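Local coordinates for protein allantoicase (Saccharomyces cerevisiae, PDB 1O59) that catalyses the hydrolysis of allantoate to (S)-ureidoglycolate and urea, a step of allantoin degradation that lets yeast use purines as secondary nitrogen sources, at residues A[94-99]-A[177-182]; A[104-109]-A[168-173]; A[124-129]-A[146-151]. One frame throughout, in Å; residues are numbered along the deposited sequence.

Interaction 1 of 3, residues A[94-99]-A[177-182]; sequences DWVIIK and IKLKMY
Asp94, Val96 and Ile98 face Met181, Leu179 and Ile177 as hydrogen-bonded pairs of an antiparallel ladder, and each pair uses both its N-H and its C=O. Ile98 N to Ile177 O and Ile177 N to Ile98 O are both 2.8 Å. In the middle pair Leu179 N gives the shorter bond, 2.9 Å to Val96 O. The return bond, Val96 N to Leu179 O, measures 3.1 Å. At the Asp94 end Met181 N reaches Asp94 O almost straight (171°), whereas the bond from Asp94 N to Met181 O is bent to 140°. Several carbonyls also meet a CA-H: Leu179 O lies 3.1 Å from Trp95 CA. The N-H of Trp95 turns the other way, to Ser50 OG on the 45-49 side. On the Val96 face, Val96 CG1 lies 3.6 Å from Leu179 CD2; the Val96 torsion (chi1 47°) sets this methyl between its own N and carbonyl carbon. Trp83 packs on both. The buried Asp94 carboxylate is satisfied by Ser50, Thr85 and a salt bridge to Arg86. On the other face, Lys178 passes CG 4.0 Å from Ile97 CG1, then bends near its end to bring NZ to Glu141; Lys178 and Lys180 also pair with Glu128. The two are adjacent inner strands of the five-stranded antiparallel sheet of the first allantoicase repeat, consistent with the beta-sandwich of the galactose-binding-like clan.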
# COMPACT_ATOMS: atom_id res chain seq x y z
N ASP A 94 10.45 22.85 5.00
CA ASP A 94 10.21 22.38 3.64
C ASP A 94 8.99 21.47 3.66
O ASP A 94 8.63 20.92 4.70
CB ASP A 94 11.42 21.58 3.11
CG ASP A 94 12.46 22.47 2.47
OD1 ASP A 94 12.08 23.30 1.60
OD2 ASP A 94 13.69 22.39 2.80
N TRP A 95 8.36 21.33 2.49
CA TRP A 95 7.13 20.57 2.37
C TRP A 95 6.92 19.91 1.00
O TRP A 95 7.50 20.31 -0.01
CB TRP A 95 5.93 21.44 2.68
CG TRP A 95 5.92 22.66 1.88
CD1 TRP A 95 6.40 23.86 2.25
CD2 TRP A 95 5.38 22.83 0.56
NE1 TRP A 95 6.23 24.76 1.23
CE2 TRP A 95 5.60 24.15 0.18
CE3 TRP A 95 4.74 21.98 -0.35
CZ2 TRP A 95 5.21 24.64 -1.05
CZ3 TRP A 95 4.36 22.48 -1.56
CH2 TRP A 95 4.59 23.79 -1.91
N VAL A 96 6.08 18.89 1.01
CA VAL A 96 5.64 18.22 -0.21
C VAL A 96 4.17 17.88 -0.05
O VAL A 96 3.73 17.42 1.01
CB VAL A 96 6.51 16.95 -0.52
CG1 VAL A 96 6.68 16.08 0.69
CG2 VAL A 96 5.90 16.14 -1.63
N ILE A 97 3.43 18.13 -1.13
CA ILE A 97 2.05 17.80 -1.19
C ILE A 97 1.84 16.56 -2.08
O ILE A 97 2.40 16.46 -3.18
CB ILE A 97 1.24 19.00 -1.70
CG1 ILE A 97 1.27 20.15 -0.68
CG2 ILE A 97 -0.20 18.60 -1.92
CD1 ILE A 97 0.88 21.50 -1.25
N ILE A 98 1.03 15.63 -1.59
CA ILE A 98 0.81 14.35 -2.29
C ILE A 98 -0.66 13.99 -2.33
O ILE A 98 -1.33 13.96 -1.29
CB ILE A 98 1.57 13.20 -1.61
CG1 ILE A 98 3.06 13.52 -1.46
CG2 ILE A 98 1.47 11.94 -2.46
CD1 ILE A 98 3.73 12.76 -0.35
N LYS A 99 -1.13 13.73 -3.54
CA LYS A 99 -2.47 13.28 -3.75
C LYS A 99 -2.47 11.76 -3.60
O LYS A 99 -1.60 11.08 -4.15
CB LYS A 99 -2.95 13.69 -5.12
CG LYS A 99 -4.41 13.46 -5.29
CD LYS A 99 -4.97 14.10 -6.54
CE LYS A 99 -6.47 13.70 -6.65
NZ LYS A 99 -7.07 13.99 -8.01
N ILE A 177 -2.15 14.73 1.25
CA ILE A 177 -1.26 14.74 2.40
C ILE A 177 -0.18 15.79 2.20
O ILE A 177 0.31 15.97 1.09
CB ILE A 177 -0.59 13.32 2.56
CG1 ILE A 177 -1.69 12.25 2.82
CG2 ILE A 177 0.50 13.33 3.66
CD1 ILE A 177 -2.57 12.55 3.97
N LYS A 178 0.15 16.48 3.29
CA LYS A 178 1.28 17.41 3.34
C LYS A 178 2.30 16.91 4.35
O LYS A 178 2.01 16.73 5.54
CB LYS A 178 0.85 18.83 3.74
CG LYS A 178 1.83 19.92 3.28
CD LYS A 178 1.81 21.19 4.10
CE LYS A 178 0.47 21.87 4.10
NZ LYS A 178 0.48 23.17 4.79
N LEU A 179 3.50 16.69 3.85
CA LEU A 179 4.63 16.34 4.70
C LEU A 179 5.45 17.59 4.93
O LEU A 179 5.80 18.29 4.00
CB LEU A 179 5.46 15.26 4.00
CG LEU A 179 6.84 14.92 4.57
CD1 LEU A 179 6.74 14.24 5.90
CD2 LEU A 179 7.53 14.03 3.52
N LYS A 180 5.72 17.88 6.20
CA LYS A 180 6.54 19.02 6.57
C LYS A 180 7.83 18.50 7.21
O LYS A 180 7.79 17.66 8.09
CB LYS A 180 5.80 19.91 7.58
CG LYS A 180 4.48 20.52 7.14
CD LYS A 180 4.11 21.67 8.12
CE LYS A 180 2.93 22.52 7.63
NZ LYS A 180 2.41 23.49 8.70
N MSE A 181 8.97 19.01 6.75
CA MSE A 181 10.30 18.73 7.32
C MSE A 181 10.90 20.04 7.85
O MSE A 181 11.04 21.03 7.10
CB MSE A 181 11.18 18.16 6.19
CG MSE A 181 12.70 18.18 6.42
SE MSE A 181 13.64 17.01 5.14
CE MSE A 181 13.22 17.87 3.62
N TYR A 182 11.26 20.03 9.12
CA TYR A 182 11.74 21.22 9.80
C TYR A 182 13.25 21.17 10.06
O TYR A 182 13.68 20.36 10.90
CB TYR A 182 11.05 21.38 11.15
CG TYR A 182 9.53 21.40 11.16
CD1 TYR A 182 8.80 20.22 11.09
CD2 TYR A 182 8.84 22.60 11.31
CE1 TYR A 182 7.41 20.23 11.15
CE2 TYR A 182 7.45 22.63 11.36
CZ TYR A 182 6.74 21.45 11.29
OH TYR A 182 5.36 21.49 11.34

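Interaction 2 of 3, residues A[104-109]-A[168-173]; sequences AAHIIG and GLTKER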
# COMPACT_ATOMS: atom_id res chain seq x y z
N ALA A 104 -10.14 8.60 -1.13
CA ALA A 104 -10.20 9.17 0.19
C ALA A 104 -9.86 8.10 1.25
O ALA A 104 -10.03 6.91 1.03
CB ALA A 104 -11.58 9.74 0.46
N ALA A 105 -9.39 8.54 2.41
CA ALA A 105 -9.08 7.62 3.49
C ALA A 105 -9.05 8.30 4.87
O ALA A 105 -8.79 9.50 4.99
CB ALA A 105 -7.73 6.95 3.21
N HIS A 106 -9.31 7.49 5.90
CA HIS A 106 -9.04 7.84 7.30
C HIS A 106 -7.61 7.38 7.67
O HIS A 106 -7.25 6.24 7.41
CB HIS A 106 -10.06 7.14 8.20
CG HIS A 106 -11.48 7.61 8.01
ND1 HIS A 106 -12.36 6.98 7.16
CD2 HIS A 106 -12.17 8.60 8.60
CE1 HIS A 106 -13.54 7.58 7.23
NE2 HIS A 106 -13.45 8.57 8.09
N ILE A 107 -6.80 8.25 8.28
CA ILE A 107 -5.36 7.92 8.53
C ILE A 107 -5.09 7.30 9.89
O ILE A 107 -5.64 7.74 10.89
CB ILE A 107 -4.48 9.18 8.36
CG1 ILE A 107 -4.74 9.83 7.00
CG2 ILE A 107 -3.01 8.84 8.50
CD1 ILE A 107 -4.52 8.85 5.79
N ILE A 108 -4.26 6.26 9.92
CA ILE A 108 -3.90 5.58 11.17
C ILE A 108 -2.41 5.73 11.54
O ILE A 108 -2.06 5.77 12.72
CB ILE A 108 -4.30 4.07 11.12
CG1 ILE A 108 -3.82 3.35 12.39
CG2 ILE A 108 -3.78 3.36 9.86
CD1 ILE A 108 -4.48 3.90 13.67
N GLY A 109 -1.54 5.78 10.54
CA GLY A 109 -0.12 5.82 10.82
C GLY A 109 0.69 5.97 9.58
O GLY A 109 0.17 6.36 8.54
N GLY A 168 -5.66 6.83 17.11
CA GLY A 168 -6.11 5.80 16.20
C GLY A 168 -6.55 6.44 14.91
O GLY A 168 -6.05 7.48 14.54
N LEU A 169 -7.50 5.82 14.22
CA LEU A 169 -7.93 6.31 12.92
C LEU A 169 -8.51 7.71 13.04
O LEU A 169 -9.42 7.99 13.81
CB LEU A 169 -8.99 5.42 12.30
CG LEU A 169 -8.62 4.28 11.37
CD1 LEU A 169 -9.90 3.52 11.08
CD2 LEU A 169 -7.98 4.75 10.10
N THR A 170 -7.95 8.58 12.23
CA THR A 170 -8.54 9.85 11.89
C THR A 170 -10.07 9.76 11.76
O THR A 170 -10.60 8.85 11.15
CB THR A 170 -7.85 10.29 10.62
OG1 THR A 170 -6.94 11.36 10.91
CG2 THR A 170 -8.77 10.81 9.62
N LYS A 171 -10.78 10.71 12.37
CA LYS A 171 -12.24 10.73 12.37
C LYS A 171 -12.75 11.15 11.00
O LYS A 171 -13.70 10.57 10.48
CB LYS A 171 -12.72 11.73 13.41
CG LYS A 171 -14.20 11.69 13.69
CD LYS A 171 -14.61 10.65 14.79
CE LYS A 171 -14.40 11.17 16.24
NZ LYS A 171 -12.93 11.22 16.57
N GLU A 172 -12.08 12.13 10.39
CA GLU A 172 -12.49 12.69 9.11
C GLU A 172 -11.78 11.91 8.00
O GLU A 172 -10.83 11.19 8.24
CB GLU A 172 -12.13 14.19 9.05
CG GLU A 172 -12.39 15.04 10.31
CD GLU A 172 -11.22 16.00 10.62
OE1 GLU A 172 -11.43 17.23 10.77
OE2 GLU A 172 -10.07 15.52 10.72
N ARG A 173 -12.24 12.01 6.76
CA ARG A 173 -11.51 11.39 5.67
C ARG A 173 -10.81 12.46 4.89
O ARG A 173 -11.21 13.61 4.94
CB ARG A 173 -12.39 10.52 4.77
CG ARG A 173 -13.36 11.25 3.87
CD ARG A 173 -14.44 10.32 3.33
NE ARG A 173 -15.47 10.92 2.49
CZ ARG A 173 -16.46 11.67 2.93
NH1 ARG A 173 -16.58 11.97 4.23
NH2 ARG A 173 -17.36 12.16 2.07
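A loop laid along the start of a beta strand makes this contact: residues 168-173, on the way from strand 160-164 to strand 176-182, run nearly antiparallel to 104-109. Thr170 N donates to Ile107 O over 2.8 Å, nearly straight at N-H (170°) but tilted from the carbonyl plane. Leu169 CA approaches the same oxygen at 3.4 Å. Past this bond the loop bows outward round the His106 imidazole. With CG anti to its carbonyl carbon (chi1 -66°), His106 places the ring beneath Arg173 CB, which stands over one face 4.0 Å from the ring centroid, a CH-pi contact. Backbone oxygens gather on the CD2-NE2 side: Thr170 O, 3.0 Å from His106 CD2, and Lys171 O, 3.1 Å from His106 NE2, both lie at the edge near the ring plane. Leu169 reaches over the strand with CD2 3.2 Å from His106 O and 3.9 Å from Ile108 CB. Ile108 CD1 in turn rests 3.5 Å from Gly168 C. Ile107 and Thr170 also meet Ile149 of strand 147-154. The strand's other side carries a classic beta bulge, Ile108-Gly109 opposite Tyr193; on this side a connecting loop covers the edge of strand 105-113.

Interaction 3 of 3, residues A[124-129]-A[146-151]; sequences FVSIEA and WVEIVE
Ile127 and Val150 stand flank to flank, with Ile127 CB 3.9 Å from Val150 CB and the Ile127 CD1 methyl also against the valine. Ile149 extends the apolar patch: its CG1 sits between its own N and carbonyl carbon (chi1 56°), close to Ile127 O, and carries CD1 on to Ala129 CB at 3.9 Å. Phe190 and Leu192 of strand 186-196 pack on Ile127, while Ile177 of the adjoining strand touches both Ile127 and Ala129.

The backbone round this centre forms a classic beta bulge: Ile149 and Val150 are both set opposite Ile127, whose O accepts from Ile149 N at 2.8 Å and from Val150 N at 2.9 Å. Ile127 N closes the pair on Val150 O, nearly straight at 173°. The extra residue shifts the register by one and the strand bends sharply at Val150, within 147-154, an edge strand of the five-stranded antiparallel sheet of the first allantoicase repeat. Beyond the bulge, Ala129 N bonds to Val147 O at 2.7 Å and Val147 N returns to Ala129 O.

At that end the Trp146 indole reaches back to the Ala129 backbone, CE3 lying 3.4 Å from Ala129 C; its NE1 bonds to Val140 O, and Lys178 makes a cation-pi contact with the ring. The Glu128 chain runs across Trp146, nearly perpendicular, its carboxylate turned 46° from the indole plane and OE1 3.4 Å from Trp146 CB. Of the carboxylate oxygens, OE1 takes the Lys178 NZ and OE2 the Lys180 NZ. A water accepts from Ser126 OG and donates to Glu128 OE2 and Glu148 OE1, so that one water joins the two carboxylates to the serine; Ser126 OG also bonds to Tyr182 OH.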
# COMPACT_ATOMS: atom_id res chain seq x y z
N PHE A 124 12.95 16.89 12.14
CA PHE A 124 11.61 16.80 12.65
C PHE A 124 10.67 16.79 11.46
O PHE A 124 10.91 17.44 10.45
CB PHE A 124 11.23 17.98 13.54
CG PHE A 124 12.02 18.10 14.81
CD1 PHE A 124 13.16 18.89 14.86
CD2 PHE A 124 11.60 17.48 15.97
CE1 PHE A 124 13.89 19.04 16.04
CE2 PHE A 124 12.32 17.61 17.14
CZ PHE A 124 13.46 18.39 17.19
N VAL A 125 9.58 16.06 11.62
CA VAL A 125 8.57 15.92 10.61
C VAL A 125 7.22 16.16 11.29
O VAL A 125 7.03 15.84 12.48
CB VAL A 125 8.66 14.49 9.99
CG1 VAL A 125 7.36 14.05 9.42
CG2 VAL A 125 9.77 14.41 8.90
N SER A 126 6.30 16.78 10.56
CA SER A 126 4.88 16.72 10.91
C SER A 126 4.09 16.41 9.62
O SER A 126 4.61 16.54 8.49
CB SER A 126 4.40 17.99 11.66
OG SER A 126 4.29 19.14 10.84
N ILE A 127 2.85 15.94 9.81
CA ILE A 127 1.96 15.63 8.71
C ILE A 127 0.59 16.27 8.89
O ILE A 127 -0.01 16.23 9.97
CB ILE A 127 1.82 14.12 8.54
CG1 ILE A 127 3.21 13.44 8.52
CG2 ILE A 127 1.09 13.79 7.22
CD1 ILE A 127 3.16 11.91 8.67
N GLU A 128 0.13 16.87 7.79
CA GLU A 128 -1.21 17.46 7.67
C GLU A 128 -1.93 16.79 6.51
O GLU A 128 -1.30 16.12 5.67
CB GLU A 128 -1.11 18.94 7.41
CG GLU A 128 -0.18 19.67 8.37
CD GLU A 128 -0.22 21.19 8.24
OE1 GLU A 128 -0.73 21.71 7.23
OE2 GLU A 128 0.28 21.88 9.15
N ALA A 129 -3.25 16.94 6.50
CA ALA A 129 -4.08 16.37 5.44
C ALA A 129 -5.22 17.29 5.09
O ALA A 129 -5.60 18.16 5.86
CB ALA A 129 -4.60 15.00 5.84
N TRP A 146 -6.02 22.50 5.17
CA TRP A 146 -4.99 21.69 5.82
C TRP A 146 -5.22 21.52 7.33
O TRP A 146 -5.39 22.49 8.07
CB TRP A 146 -3.59 22.24 5.56
CG TRP A 146 -3.12 22.05 4.17
CD1 TRP A 146 -2.84 23.04 3.24
CD2 TRP A 146 -2.87 20.81 3.50
NE1 TRP A 146 -2.42 22.47 2.06
CE2 TRP A 146 -2.43 21.11 2.19
CE3 TRP A 146 -2.98 19.47 3.88
CZ2 TRP A 146 -2.11 20.11 1.27
CZ3 TRP A 146 -2.65 18.49 2.97
CH2 TRP A 146 -2.22 18.81 1.67
N VAL A 147 -5.17 20.27 7.76
CA VAL A 147 -5.41 19.87 9.12
C VAL A 147 -4.27 18.97 9.56
O VAL A 147 -4.02 17.96 8.93
CB VAL A 147 -6.72 19.04 9.23
CG1 VAL A 147 -6.90 18.46 10.61
CG2 VAL A 147 -7.91 19.92 8.92
N GLU A 148 -3.61 19.33 10.65
CA GLU A 148 -2.56 18.47 11.21
C GLU A 148 -3.10 17.14 11.76
O GLU A 148 -4.03 17.08 12.55
CB GLU A 148 -1.80 19.20 12.31
CG GLU A 148 -0.60 18.42 12.79
CD GLU A 148 0.04 19.06 14.00
OE1 GLU A 148 1.04 19.76 13.80
OE2 GLU A 148 -0.44 18.84 15.14
N ILE A 149 -2.48 16.06 11.34
CA ILE A 149 -2.90 14.73 11.77
C ILE A 149 -1.76 13.95 12.45
O ILE A 149 -2.03 13.02 13.22
CB ILE A 149 -3.49 13.94 10.59
CG1 ILE A 149 -2.51 13.86 9.45
CG2 ILE A 149 -4.79 14.58 10.12
CD1 ILE A 149 -2.87 12.79 8.49
N VAL A 150 -0.52 14.36 12.19
CA VAL A 150 0.61 13.86 12.96
C VAL A 150 1.47 15.02 13.39
O VAL A 150 2.09 15.69 12.56
CB VAL A 150 1.42 12.86 12.16
CG1 VAL A 150 2.61 12.37 12.98
CG2 VAL A 150 0.51 11.70 11.68
N GLU A 151 1.48 15.24 14.70
CA GLU A 151 2.26 16.28 15.34
C GLU A 151 3.76 16.09 15.11
O GLU A 151 4.23 14.99 14.83
CB GLU A 151 2.00 16.29 16.86
CG GLU A 151 2.70 15.14 17.59
CD GLU A 151 1.97 14.64 18.84
OE1 GLU A 151 2.20 15.18 19.99
OE2 GLU A 151 1.16 13.67 18.65
O HOH W 1 1.62 20.21 10.97

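Overall arrangement
Interactions 1 and 3 belong to one five-stranded antiparallel sheet, their centres about 9 Å apart, with strand 176-182 directly beside strand 124-130. Interaction 1 is the buried, regular pairing; interaction 3, at the sheet's margin, is bulged and partly buried. Salt bridges and Tyr182 to Ser126 tie them together on their polar face. Interaction 2 instead sets a loop against strand 105-113 of another antiparallel sheet and replaces a ladder with a single backbone bond, side-chain packing and a CH-pi contact, partly at the surface. It meets interaction 3 through packing of Ile107 and Thr170 on Ile149, but links to interaction 1, about 17 Å away between centres, through sequence neighbours alone.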